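Local coordinates for RabGDI protein (Plasmodium falciparum 3D7, PDB 3P1W) that probably acts as a Rab GDP-dissociation inhibitor, holding Rab GTPases in their GDP-bound form and slowing release of the nucleotide, at residues C33-L38 and Q448-L453; Y42-L47 and N452-K457; L62-L67 and E75-K80. All blocks are in the same frame, centred on the assembly; numbering follows the deposited sequence.

From the N terminus, strand 20-26, helix 30-41 and strand 46-49 form the first beta-alpha-beta unit, and contacts 1 and 2 join this unit to helix 440-454 near the C terminus. Contact 1 (33-38 with 448-453) closes a loop of 409 residues. Contact 2 starts a little later, at 42-47, and ends on overlapping residues at 452-457, so the two closures cross; their centres are about 7 Å apart and they touch directly. Contact 3 is nested inside both loops and is local: loop residues 75-80 fold back on the start of helix 64-71. Its centre lies about 35 Å from that of contact 1 and 41 Å from that of contact 2.

Contact 1: C33-L38 and Q448-L453; sequences CILSGL and QIWENL
Leu-35 and Leu-38 on helix 30-41, the first helix of the Rossmann-like domain, pack against Ile-449 and Trp-450 of the C-terminal helix 440-454. The two methyls of Leu-35 divide the work. Leu-35 CD1 meets Ile-449 CG2 at 4.0 Å, the two side chains crossing at about a right angle, while Leu-35 CD2 comes to the edge of the indole, near its plane, 4.1 Å from Trp-450 CE3. With its CG anti to the backbone N (chi1 -177°), Trp-450 extends its six-membered ring toward the last turn of helix 30-41, where CZ3 lies 3.5 Å from Leu-38 CB and CH2 3.6 Å from Leu-38 O. Leu-38 CD1 sits above one indole face, offset toward the rim. Helix 30-41 connects parallel strands 20-26 and 46-49 of a beta-alpha-beta crossover, and the C-terminal helix lies beside it at 38°, the segment axes approaching to 11.3 Å, a spacing the indole helps to fill. Farther round the C-terminal helix, Asn-452 ND2 donates to Gln-448 O at 2.9 Å, reaching that oxygen from the face opposite to the one used by Asn-452 N. Ile-449 also rests on Phe-428 of strand 427-429, and Leu-38 on Ile-105 of helix 101-108.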
ATOM      1  N   CYS A  33       4.970   2.851 -13.261  1.00 24.23           N
ATOM      2  CA  CYS A  33       3.843   3.206 -14.119  1.00 25.87           C
ATOM      3  C   CYS A  33       3.256   4.580 -13.761  1.00 26.73           C
ATOM      4  O   CYS A  33       3.006   5.429 -14.649  1.00 27.46           O
ATOM      5  CB  CYS A  33       2.775   2.154 -14.023  1.00 25.40           C
ATOM      6  SG  CYS A  33       3.248   0.607 -14.766  1.00 28.06           S
ATOM      7  N   ILE A  34       3.064   4.815 -12.464  1.00 25.73           N
ATOM      8  CA  ILE A  34       2.529   6.100 -11.975  1.00 26.83           C
ATOM      9  C   ILE A  34       3.458   7.270 -12.323  1.00 28.08           C
ATOM     10  O   ILE A  34       3.006   8.328 -12.841  1.00 29.36           O
ATOM     11  CB  ILE A  34       2.251   6.041 -10.427  1.00 26.05           C
ATOM     12  CG1 ILE A  34       1.158   5.009 -10.137  1.00 26.15           C
ATOM     13  CG2 ILE A  34       1.880   7.412  -9.907  1.00 25.95           C
ATOM     14  CD1 ILE A  34       1.069   4.512  -8.655  1.00 22.87           C
ATOM     15  N   LEU A  35       4.753   7.083 -12.087  1.00 27.38           N
ATOM     16  CA  LEU A  35       5.748   8.090 -12.423  1.00 28.39           C
ATOM     17  C   LEU A  35       5.801   8.327 -13.940  1.00 29.29           C
ATOM     18  O   LEU A  35       5.909   9.461 -14.387  1.00 30.10           O
ATOM     19  CB  LEU A  35       7.133   7.697 -11.887  1.00 27.35           C
ATOM     20  CG  LEU A  35       7.344   7.946 -10.390  1.00 27.12           C
ATOM     21  CD1 LEU A  35       8.494   7.114  -9.833  1.00 25.84           C
ATOM     22  CD2 LEU A  35       7.525   9.421 -10.094  1.00 27.30           C
ATOM     23  N   SER A  36       5.700   7.259 -14.730  1.00 29.22           N
ATOM     24  CA  SER A  36       5.649   7.383 -16.190  1.00 30.25           C
ATOM     25  C   SER A  36       4.451   8.235 -16.628  1.00 31.96           C
ATOM     26  O   SER A  36       4.567   9.097 -17.527  1.00 32.55           O
ATOM     27  CB  SER A  36       5.575   6.000 -16.863  1.00 30.40           C
ATOM     28  OG  SER A  36       6.750   5.241 -16.629  1.00 29.13           O
ATOM     29  N   GLY A  37       3.302   7.978 -15.999  1.00 30.98           N
ATOM     30  CA  GLY A  37       2.072   8.734 -16.210  1.00 32.94           C
ATOM     31  C   GLY A  37       2.244  10.216 -15.940  1.00 34.33           C
ATOM     32  O   GLY A  37       1.893  11.052 -16.783  1.00 36.33           O
ATOM     33  N   LEU A  38       2.812  10.538 -14.781  1.00 33.45           N
ATOM     34  CA  LEU A  38       3.127  11.922 -14.420  1.00 34.72           C
ATOM     35  C   LEU A  38       4.115  12.595 -15.383  1.00 36.22           C
ATOM     36  O   LEU A  38       3.936  13.778 -15.741  1.00 37.38           O
ATOM     37  CB  LEU A  38       3.693  11.974 -13.003  1.00 33.70           C
ATOM     38  CG  LEU A  38       2.684  11.678 -11.884  1.00 33.34           C
ATOM     39  CD1 LEU A  38       3.423  11.487 -10.578  1.00 32.66           C
ATOM     40  CD2 LEU A  38       1.666  12.821 -11.793  1.00 34.61           C
ATOM     41  N   GLN A 448       8.597  11.414  -3.459  1.00 29.33           N
ATOM     42  CA  GLN A 448       9.972  11.810  -3.139  1.00 30.58           C
ATOM     43  C   GLN A 448      10.832  11.734  -4.412  1.00 30.52           C
ATOM     44  O   GLN A 448      11.595  12.657  -4.713  1.00 31.60           O
ATOM     45  CB  GLN A 448      10.553  10.922  -2.025  1.00 30.98           C
ATOM     46  CG  GLN A 448      11.849  11.430  -1.364  1.00 35.58           C
ATOM     47  CD  GLN A 448      12.457  10.434  -0.364  1.00 39.64           C
ATOM     48  OE1 GLN A 448      13.049   9.421  -0.746  1.00 42.34           O
ATOM     49  NE2 GLN A 448      12.313  10.728   0.917  1.00 43.07           N
ATOM     50  N   ILE A 449      10.705  10.653  -5.173  1.00 29.18           N
ATOM     51  CA  ILE A 449      11.426  10.553  -6.447  1.00 29.86           C
ATOM     52  C   ILE A 449      11.056  11.737  -7.363  1.00 31.25           C
ATOM     53  O   ILE A 449      11.957  12.435  -7.859  1.00 32.17           O
ATOM     54  CB  ILE A 449      11.169   9.214  -7.145  1.00 28.62           C
ATOM     55  CG1 ILE A 449      11.844   8.089  -6.341  1.00 28.98           C
ATOM     56  CG2 ILE A 449      11.655   9.278  -8.605  1.00 29.17           C
ATOM     57  CD1 ILE A 449      11.476   6.679  -6.806  1.00 27.68           C
ATOM     58  N   TRP A 450       9.757  11.997  -7.542  1.00 31.77           N
ATOM     59  CA  TRP A 450       9.303  13.138  -8.361  1.00 33.76           C
ATOM     60  C   TRP A 450       9.911  14.490  -7.930  1.00 35.70           C
ATOM     61  O   TRP A 450      10.449  15.239  -8.767  1.00 35.75           O
ATOM     62  CB  TRP A 450       7.771  13.251  -8.382  1.00 34.05           C
ATOM     63  CG  TRP A 450       7.305  14.369  -9.271  1.00 36.06           C
ATOM     64  CD1 TRP A 450       7.057  15.675  -8.911  1.00 38.81           C
ATOM     65  CD2 TRP A 450       7.078  14.295 -10.676  1.00 36.30           C
ATOM     66  NE1 TRP A 450       6.679  16.412 -10.014  1.00 37.99           N
ATOM     67  CE2 TRP A 450       6.686  15.587 -11.111  1.00 38.89           C
ATOM     68  CE3 TRP A 450       7.156  13.261 -11.616  1.00 35.92           C
ATOM     69  CZ2 TRP A 450       6.378  15.858 -12.432  1.00 39.45           C
ATOM     70  CZ3 TRP A 450       6.846  13.544 -12.943  1.00 38.24           C
ATOM     71  CH2 TRP A 450       6.465  14.826 -13.335  1.00 37.83           C
ATOM     72  N   GLU A 451       9.836  14.790  -6.637  1.00 36.40           N
ATOM     73  CA  GLU A 451      10.409  16.021  -6.083  1.00 38.77           C
ATOM     74  C   GLU A 451      11.875  16.221  -6.495  1.00 40.00           C
ATOM     75  O   GLU A 451      12.301  17.348  -6.805  1.00 41.23           O
ATOM     76  CB  GLU A 451      10.320  16.036  -4.552  1.00 38.73           C
ATOM     77  CG  GLU A 451      10.999  17.248  -3.870  1.00 43.02           C
ATOM     78  CD  GLU A 451      10.770  17.329  -2.345  1.00 45.99           C
ATOM     79  OE1 GLU A 451      10.395  16.324  -1.720  1.00 49.22           O
ATOM     80  OE2 GLU A 451      10.982  18.417  -1.769  1.00 52.05           O
ATOM     81  N   ASN A 452      12.638  15.134  -6.459  1.00 39.42           N
ATOM     82  CA  ASN A 452      14.085  15.179  -6.682  1.00 40.75           C
ATOM     83  C   ASN A 452      14.508  15.071  -8.132  1.00 41.78           C
ATOM     84  O   ASN A 452      15.643  15.416  -8.468  1.00 41.17           O
ATOM     85  CB  ASN A 452      14.763  14.104  -5.837  1.00 40.05           C
ATOM     86  CG  ASN A 452      14.764  14.458  -4.367  1.00 39.84           C
ATOM     87  OD1 ASN A 452      15.437  15.395  -3.963  1.00 41.82           O
ATOM     88  ND2 ASN A 452      14.012  13.724  -3.569  1.00 39.21           N
ATOM     89  N   LEU A 453      13.602  14.603  -8.988  1.00 42.33           N
ATOM     90  CA  LEU A 453      13.818  14.627 -10.423  1.00 44.35           C
ATOM     91  C   LEU A 453      13.815  16.058 -10.915  1.00 47.55           C
ATOM     92  O   LEU A 453      14.686  16.448 -11.674  1.00 47.96           O
ATOM     93  CB  LEU A 453      12.710  13.890 -11.185  1.00 43.77           C
ATOM     94  CG  LEU A 453      12.591  12.367 -11.198  1.00 42.47           C
ATOM     95  CD1 LEU A 453      11.290  11.991 -11.910  1.00 42.01           C
ATOM     96  CD2 LEU A 453      13.763  11.709 -11.885  1.00 40.63           C
TER

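Contact 2: Y42-L47 and N452-K457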
ATOM      1  N   TYR A  42       3.179  15.761 -17.885  1.00 46.57           N
ATOM      2  CA  TYR A  42       3.885  17.048 -17.855  1.00 47.68           C
ATOM      3  C   TYR A  42       4.811  17.240 -19.071  1.00 48.21           C
ATOM      4  O   TYR A  42       5.758  18.023 -19.024  1.00 48.33           O
ATOM      5  CB  TYR A  42       4.666  17.219 -16.541  1.00 46.64           C
ATOM      6  CG  TYR A  42       3.801  17.597 -15.354  1.00 48.28           C
ATOM      7  CD1 TYR A  42       3.416  16.647 -14.414  1.00 47.54           C
ATOM      8  CD2 TYR A  42       3.368  18.916 -15.169  1.00 52.34           C
ATOM      9  CE1 TYR A  42       2.627  16.990 -13.317  1.00 48.54           C
ATOM     10  CE2 TYR A  42       2.571  19.266 -14.079  1.00 52.90           C
ATOM     11  CZ  TYR A  42       2.207  18.297 -13.153  1.00 50.39           C
ATOM     12  OH  TYR A  42       1.421  18.626 -12.068  1.00 51.69           O
ATOM     13  N   GLY A  43       4.536  16.505 -20.146  1.00 47.82           N
ATOM     14  CA  GLY A  43       5.145  16.760 -21.439  1.00 48.67           C
ATOM     15  C   GLY A  43       6.527  16.172 -21.633  1.00 47.45           C
ATOM     16  O   GLY A  43       7.210  16.546 -22.569  1.00 47.02           O
ATOM     17  N   LYS A  44       6.956  15.246 -20.772  1.00 44.62           N
ATOM     18  CA  LYS A  44       8.303  14.684 -20.926  1.00 44.29           C
ATOM     19  C   LYS A  44       8.291  13.517 -21.921  1.00 43.61           C
ATOM     20  O   LYS A  44       7.274  12.852 -22.087  1.00 43.00           O
ATOM     21  CB  LYS A  44       8.903  14.272 -19.579  1.00 43.21           C
ATOM     22  CG  LYS A  44       9.136  15.450 -18.614  1.00 45.64           C
ATOM     23  CD  LYS A  44      10.389  16.222 -18.961  1.00 48.97           C
ATOM     24  CE  LYS A  44      10.516  17.524 -18.172  1.00 51.24           C
ATOM     25  NZ  LYS A  44      11.667  18.328 -18.681  1.00 53.47           N
ATOM     26  N   LYS A  45       9.416  13.316 -22.612  1.00 43.61           N
ATOM     27  CA  LYS A  45       9.556  12.239 -23.594  1.00 43.39           C
ATOM     28  C   LYS A  45      10.170  11.029 -22.895  1.00 40.65           C
ATOM     29  O   LYS A  45      11.285  11.111 -22.382  1.00 39.52           O
ATOM     30  CB  LYS A  45      10.439  12.679 -24.771  1.00 45.80           C
ATOM     31  CG  LYS A  45      10.702  11.548 -25.776  1.00 47.55           C
ATOM     32  CD  LYS A  45      11.275  12.007 -27.107  1.00 52.36           C
ATOM     33  CE  LYS A  45      11.297  10.827 -28.071  1.00 53.28           C
ATOM     34  NZ  LYS A  45      12.103  11.103 -29.278  1.00 56.82           N
ATOM     35  N   ILE A  46       9.442   9.912 -22.884  1.00 38.75           N
ATOM     36  CA  ILE A  46       9.830   8.750 -22.092  1.00 36.85           C
ATOM     37  C   ILE A  46       9.770   7.453 -22.887  1.00 36.19           C
ATOM     38  O   ILE A  46       9.048   7.348 -23.888  1.00 37.18           O
ATOM     39  CB  ILE A  46       8.927   8.584 -20.819  1.00 34.87           C
ATOM     40  CG1 ILE A  46       7.493   8.154 -21.181  1.00 35.50           C
ATOM     41  CG2 ILE A  46       8.894   9.869 -20.011  1.00 36.44           C
ATOM     42  CD1 ILE A  46       6.575   7.874 -19.952  1.00 32.04           C
ATOM     43  N   LEU A  47      10.520   6.469 -22.401  1.00 33.78           N
ATOM     44  CA  LEU A  47      10.475   5.094 -22.892  1.00 32.70           C
ATOM     45  C   LEU A  47      10.357   4.221 -21.641  1.00 30.45           C
ATOM     46  O   LEU A  47      11.098   4.439 -20.683  1.00 29.66           O
ATOM     47  CB  LEU A  47      11.758   4.748 -23.619  1.00 32.89           C
ATOM     48  CG  LEU A  47      11.915   3.313 -24.148  1.00 33.44           C
ATOM     49  CD1 LEU A  47      10.807   2.936 -25.131  1.00 33.88           C
ATOM     50  CD2 LEU A  47      13.292   3.121 -24.808  1.00 33.92           C
ATOM     51  N   ASN A 452      12.638  15.134  -6.459  1.00 39.42           N
ATOM     52  CA  ASN A 452      14.085  15.179  -6.682  1.00 40.75           C
ATOM     53  C   ASN A 452      14.508  15.071  -8.132  1.00 41.78           C
ATOM     54  O   ASN A 452      15.643  15.416  -8.468  1.00 41.17           O
ATOM     55  CB  ASN A 452      14.763  14.104  -5.837  1.00 40.05           C
ATOM     56  CG  ASN A 452      14.764  14.458  -4.367  1.00 39.84           C
ATOM     57  OD1 ASN A 452      15.437  15.395  -3.963  1.00 41.82           O
ATOM     58  ND2 ASN A 452      14.012  13.724  -3.569  1.00 39.21           N
ATOM     59  N   LEU A 453      13.602  14.603  -8.988  1.00 42.33           N
ATOM     60  CA  LEU A 453      13.818  14.627 -10.423  1.00 44.35           C
ATOM     61  C   LEU A 453      13.815  16.058 -10.915  1.00 47.55           C
ATOM     62  O   LEU A 453      14.686  16.448 -11.674  1.00 47.96           O
ATOM     63  CB  LEU A 453      12.710  13.890 -11.185  1.00 43.77           C
ATOM     64  CG  LEU A 453      12.591  12.367 -11.198  1.00 42.47           C
ATOM     65  CD1 LEU A 453      11.290  11.991 -11.910  1.00 42.01           C
ATOM     66  CD2 LEU A 453      13.763  11.709 -11.885  1.00 40.63           C
ATOM     67  N   TRP A 454      12.837  16.847 -10.483  0.50 48.81           N
ATOM     68  CA  TRP A 454      12.678  18.208 -11.000  0.50 51.49           C
ATOM     69  C   TRP A 454      12.814  19.303  -9.945  0.50 53.00           C
ATOM     70  O   TRP A 454      12.654  20.483 -10.259  0.50 54.65           O
ATOM     71  CB  TRP A 454      11.333  18.322 -11.714  0.50 51.92           C
ATOM     72  CG  TRP A 454      11.087  17.164 -12.632  0.50 50.54           C
ATOM     73  CD1 TRP A 454      10.118  16.207 -12.509  0.50 49.33           C
ATOM     74  CD2 TRP A 454      11.846  16.822 -13.801  0.50 49.71           C
ATOM     75  NE1 TRP A 454      10.221  15.299 -13.539  0.50 48.75           N
ATOM     76  CE2 TRP A 454      11.272  15.655 -14.345  0.50 48.70           C
ATOM     77  CE3 TRP A 454      12.949  17.395 -14.444  0.50 50.05           C
ATOM     78  CZ2 TRP A 454      11.764  15.052 -15.503  0.50 47.73           C
ATOM     79  CZ3 TRP A 454      13.436  16.793 -15.590  0.50 49.55           C
ATOM     80  CH2 TRP A 454      12.845  15.637 -16.107  0.50 48.75           C
ATOM     81  N   GLY A 455      13.106  18.924  -8.703  1.00 52.89           N
ATOM     82  CA  GLY A 455      13.379  19.913  -7.647  1.00 54.72           C
ATOM     83  C   GLY A 455      12.136  20.586  -7.084  1.00 56.41           C
ATOM     84  O   GLY A 455      12.240  21.507  -6.271  1.00 58.07           O
ATOM     85  N   GLN A 456      10.961  20.118  -7.488  1.00 56.87           N
ATOM     86  CA  GLN A 456       9.697  20.730  -7.089  1.00 58.49           C
ATOM     87  C   GLN A 456       8.700  19.648  -6.699  1.00 56.95           C
ATOM     88  O   GLN A 456       8.528  18.667  -7.428  1.00 55.69           O
ATOM     89  CB  GLN A 456       9.128  21.529  -8.257  1.00 60.80           C
ATOM     90  CG  GLN A 456       8.722  20.632  -9.430  1.00 62.20           C
ATOM     91  CD  GLN A 456       8.451  21.381 -10.706  1.00 66.43           C
ATOM     92  OE1 GLN A 456       9.210  22.273 -11.109  1.00 70.25           O
ATOM     93  NE2 GLN A 456       7.361  20.998 -11.381  1.00 67.96           N
ATOM     94  N   LYS A 457       8.038  19.833  -5.559  1.00 56.83           N
ATOM     95  CA  LYS A 457       6.976  18.919  -5.136  1.00 55.87           C
ATOM     96  C   LYS A 457       5.849  18.953  -6.158  1.00 55.89           C
ATOM     97  O   LYS A 457       5.652  19.954  -6.850  1.00 56.47           O
ATOM     98  CB  LYS A 457       6.434  19.298  -3.749  1.00 56.60           C
ATOM     99  CG  LYS A 457       7.476  19.220  -2.627  1.00 57.84           C
ATOM    100  CD  LYS A 457       6.843  19.251  -1.238  1.00 59.36           C
ATOM    101  CE  LYS A 457       7.716  18.521  -0.220  1.00 59.21           C
ATOM    102  NZ  LYS A 457       7.019  18.354   1.075  1.00 59.26           N
TER
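Lys-44 and Trp-454 each adjoin a glycine of positive phi at the end of a helix: Lys-44 follows Gly-43, the C-prime residue of a Schellman motif in which Lys-44 N pairs with Leu-39 O, and Trp-454 precedes Gly-455, where helix 440-454 leaves helical geometry. From these two chain ends the side chains approach from opposite directions. The lysine chain bends at chi2 (-79°) and then runs extended, which lays its methylene end over one face of the indole. CE of Lys-44 is the nearest atom, 3.6 Å from Trp-454 CH2, with CD of Lys-44 3.8 Å from the same carbon. Measured to the centroid of the six-membered ring, CE of Lys-44 is 3.9 Å away and 22° off the normal of the Trp-454 ring, a CH-pi contact over the face. Lys-44 NZ continues past it, 4.3 Å from the same Trp-454 centroid and 32° off the normal, so the cation-pi interaction is off-centre and much of the contact is made by the aliphatic chain. On the opposite face Leu-453 CB lies 3.6 Å above the plane of the Trp-454 ring. Trp-454 is modelled in two conformations; the stacking is described for one of them and is doubtful for the other. The ring also meets Trp-450 edge-to-face and touches Leu-39, while Lys-44 reaches Asp-22 on strand 20-26. At this partly exposed surface, a lysine-tryptophan cation-pi pair ties the turn between helix and second strand of a Rossmann-type beta-alpha-beta unit to the end of the C-terminal helix.

Contact 3: L62-L67 and E75-K80; sequences LNLTNL and ENIPSK
Ile-77 brings both of its branches against the first turn of helix 64-71, one onto Leu-64 and the other onto Thr-65, and these carry the tight part of the contact. CG2 of Ile-77 meets Leu-64 CD1 at 3.8 Å, the two side chains passing at a slant. The other branch has CG1 anti to the carbonyl carbon (chi1 -61°) and an extended chi2 (156°), which sends CD1 of Ile-77 to the backbone itself, 3.7 Å from Thr-65 CA. The Thr-65 side chain starts out away from the loop, yet its OG1 still lies 4.0 Å from Ile-77 CD1; that hydroxyl is hydrogen-bonded to Asn-84 ND2. Behind the apolar contact, Leu-64 is buried, covered also by Tyr-81, Asn-84 and Trp-87, whereas Ile-77 is only partly covered and leans on Tyr-68 as well.

Away from Ile-77 the packing quickly thins. Pro-78 does not touch the first turn and instead packs on Tyr-68, and Glu-75, Asn-76, Ser-79 and Lys-80 are exposed. Lys-80 NZ makes a long, weak ion pair with Glu-406 OE1.

The helix start is capped from within its own segment by Asn-63, the N-cap residue. Asn-63 OD1 accepts from Asn-66 N at 2.9 Å with an N-H...O angle of 157°, and Leu-67 N bonds to Asn-63 O at 2.9 Å. The result is an asparagine N-capped helix, entered from strand 61-62 of a small two-stranded antiparallel sheet, with the loop leading toward partner strand 89-90 folded back over its first turn.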
ATOM      1  N   LEU A  62      -1.830 -12.040 -11.141  1.00 24.21           N
ATOM      2  CA  LEU A  62      -1.764 -13.416 -11.692  1.00 25.24           C
ATOM      3  C   LEU A  62      -3.141 -14.085 -11.801  1.00 25.89           C
ATOM      4  O   LEU A  62      -3.980 -13.981 -10.902  1.00 24.81           O
ATOM      5  CB  LEU A  62      -0.853 -14.287 -10.826  1.00 25.17           C
ATOM      6  CG  LEU A  62       0.670 -14.015 -10.777  1.00 27.60           C
ATOM      7  CD1 LEU A  62       0.955 -12.587 -10.439  1.00 31.60           C
ATOM      8  CD2 LEU A  62       1.346 -14.927  -9.721  1.00 26.70           C
ATOM      9  N   ASN A  63      -3.371 -14.788 -12.903  1.00 26.47           N
ATOM     10  CA  ASN A  63      -4.525 -15.677 -12.991  1.00 27.70           C
ATOM     11  C   ASN A  63      -4.206 -17.010 -12.324  1.00 27.64           C
ATOM     12  O   ASN A  63      -3.160 -17.153 -11.703  1.00 26.50           O
ATOM     13  CB  ASN A  63      -4.992 -15.840 -14.446  1.00 29.25           C
ATOM     14  CG  ASN A  63      -3.964 -16.501 -15.357  1.00 29.90           C
ATOM     15  OD1 ASN A  63      -2.968 -17.076 -14.916  1.00 27.61           O
ATOM     16  ND2 ASN A  63      -4.225 -16.419 -16.665  1.00 31.45           N
ATOM     17  N   LEU A  64      -5.088 -17.997 -12.446  1.00 29.11           N
ATOM     18  CA  LEU A  64      -4.827 -19.284 -11.799  1.00 30.01           C
ATOM     19  C   LEU A  64      -3.600 -19.964 -12.342  1.00 30.56           C
ATOM     20  O   LEU A  64      -2.766 -20.419 -11.583  1.00 30.13           O
ATOM     21  CB  LEU A  64      -5.989 -20.254 -12.002  1.00 31.04           C
ATOM     22  CG  LEU A  64      -7.137 -20.237 -11.050  1.00 31.66           C
ATOM     23  CD1 LEU A  64      -8.155 -21.241 -11.609  1.00 32.25           C
ATOM     24  CD2 LEU A  64      -6.669 -20.564  -9.644  1.00 28.84           C
ATOM     25  N   THR A  65      -3.523 -20.087 -13.671  1.00 31.74           N
ATOM     26  CA  THR A  65      -2.374 -20.725 -14.311  1.00 32.30           C
ATOM     27  C   THR A  65      -1.076 -20.129 -13.805  1.00 31.43           C
ATOM     28  O   THR A  65      -0.143 -20.844 -13.451  1.00 31.29           O
ATOM     29  CB  THR A  65      -2.453 -20.606 -15.831  1.00 33.51           C
ATOM     30  OG1 THR A  65      -3.586 -21.349 -16.277  1.00 36.44           O
ATOM     31  CG2 THR A  65      -1.185 -21.137 -16.516  1.00 34.50           C
ATOM     32  N   ASN A  66      -1.018 -18.811 -13.744  1.00 30.54           N
ATOM     33  CA  ASN A  66       0.226 -18.178 -13.410  1.00 30.38           C
ATOM     34  C   ASN A  66       0.499 -18.226 -11.915  1.00 27.96           C
ATOM     35  O   ASN A  66       1.635 -18.378 -11.534  1.00 27.68           O
ATOM     36  CB  ASN A  66       0.316 -16.791 -14.036  1.00 31.19           C
ATOM     37  CG  ASN A  66       0.508 -16.870 -15.546  1.00 34.50           C
ATOM     38  OD1 ASN A  66       1.363 -17.619 -16.048  1.00 39.87           O
ATOM     39  ND2 ASN A  66      -0.299 -16.133 -16.277  1.00 36.48           N
ATOM     40  N   LEU A  67      -0.548 -18.203 -11.085  1.00 27.05           N
ATOM     41  CA  LEU A  67      -0.378 -18.326  -9.641  1.00 25.77           C
ATOM     42  C   LEU A  67       0.247 -19.685  -9.354  1.00 25.12           C
ATOM     43  O   LEU A  67       1.243 -19.795  -8.629  1.00 22.33           O
ATOM     44  CB  LEU A  67      -1.732 -18.178  -8.945  1.00 25.75           C
ATOM     45  CG  LEU A  67      -1.798 -18.150  -7.441  1.00 26.97           C
ATOM     46  CD1 LEU A  67      -1.091 -16.883  -6.914  1.00 22.88           C
ATOM     47  CD2 LEU A  67      -3.260 -18.226  -6.984  1.00 29.18           C
ATOM     48  N   GLU A  75       2.076 -28.926  -9.323  1.00 31.05           N
ATOM     49  CA  GLU A  75       0.689 -29.280  -9.022  1.00 32.31           C
ATOM     50  C   GLU A  75      -0.292 -28.956 -10.145  1.00 32.71           C
ATOM     51  O   GLU A  75      -0.129 -27.957 -10.856  1.00 33.04           O
ATOM     52  CB  GLU A  75       0.226 -28.516  -7.772  1.00 31.65           C
ATOM     53  CG  GLU A  75       0.892 -28.985  -6.489  1.00 34.35           C
ATOM     54  CD  GLU A  75       0.301 -28.364  -5.239  1.00 37.19           C
ATOM     55  OE1 GLU A  75      -0.933 -28.207  -5.134  1.00 39.73           O
ATOM     56  OE2 GLU A  75       1.095 -28.037  -4.350  1.00 39.23           O
ATOM     57  N   ASN A  76      -1.318 -29.787 -10.269  1.00 33.39           N
ATOM     58  CA  ASN A  76      -2.462 -29.499 -11.117  1.00 34.12           C
ATOM     59  C   ASN A  76      -3.287 -28.427 -10.430  1.00 33.05           C
ATOM     60  O   ASN A  76      -3.360 -28.382  -9.198  1.00 32.15           O
ATOM     61  CB  ASN A  76      -3.363 -30.729 -11.299  1.00 36.08           C
ATOM     62  CG  ASN A  76      -2.727 -31.827 -12.136  1.00 36.67           C
ATOM     63  OD1 ASN A  76      -1.919 -31.568 -13.025  1.00 36.31           O
ATOM     64  ND2 ASN A  76      -3.099 -33.078 -11.840  1.00 38.30           N
ATOM     65  N   ILE A  77      -3.935 -27.580 -11.212  1.00 33.38           N
ATOM     66  CA  ILE A  77      -4.849 -26.590 -10.639  1.00 33.09           C
ATOM     67  C   ILE A  77      -6.152 -27.305 -10.310  1.00 34.86           C
ATOM     68  O   ILE A  77      -6.706 -27.982 -11.178  1.00 35.81           O
ATOM     69  CB  ILE A  77      -5.124 -25.450 -11.641  1.00 33.03           C
ATOM     70  CG1 ILE A  77      -3.825 -24.723 -11.991  1.00 33.14           C
ATOM     71  CG2 ILE A  77      -6.141 -24.459 -11.071  1.00 32.15           C
ATOM     72  CD1 ILE A  77      -3.864 -24.010 -13.331  1.00 33.48           C
ATOM     73  N   PRO A  78      -6.645 -27.180  -9.067  1.00 34.88           N
ATOM     74  CA  PRO A  78      -7.914 -27.810  -8.741  1.00 36.20           C
ATOM     75  C   PRO A  78      -9.068 -27.341  -9.636  1.00 37.24           C
ATOM     76  O   PRO A  78      -9.250 -26.139  -9.850  1.00 35.04           O
ATOM     77  CB  PRO A  78      -8.140 -27.396  -7.288  1.00 35.74           C
ATOM     78  CG  PRO A  78      -6.773 -27.210  -6.746  1.00 34.10           C
ATOM     79  CD  PRO A  78      -6.004 -26.594  -7.868  1.00 33.70           C
ATOM     80  N   SER A  79      -9.833 -28.304 -10.149  1.00 39.16           N
ATOM     81  CA  SER A  79     -11.004 -28.019 -10.978  1.00 41.18           C
ATOM     82  C   SER A  79     -12.014 -27.094 -10.331  1.00 40.31           C
ATOM     83  O   SER A  79     -12.668 -26.326 -11.023  1.00 40.93           O
ATOM     84  CB  SER A  79     -11.725 -29.315 -11.358  1.00 43.13           C
ATOM     85  OG  SER A  79     -10.966 -29.984 -12.336  1.00 46.58           O
ATOM     86  N   LYS A  80     -12.145 -27.159  -9.012  1.00 39.74           N
ATOM     87  CA  LYS A  80     -13.148 -26.350  -8.325  1.00 39.85           C
ATOM     88  C   LYS A  80     -12.915 -24.849  -8.449  1.00 38.15           C
ATOM     89  O   LYS A  80     -13.822 -24.072  -8.161  1.00 37.90           O
ATOM     90  CB  LYS A  80     -13.278 -26.739  -6.854  1.00 39.89           C
ATOM     91  CG  LYS A  80     -12.067 -26.496  -5.978  1.00 39.27           C
ATOM     92  CD  LYS A  80     -12.403 -26.927  -4.564  1.00 41.17           C
ATOM     93  CE  LYS A  80     -11.237 -26.767  -3.616  1.00 41.17           C
ATOM     94  NZ  LYS A  80     -11.643 -27.153  -2.230  1.00 42.00           N
TER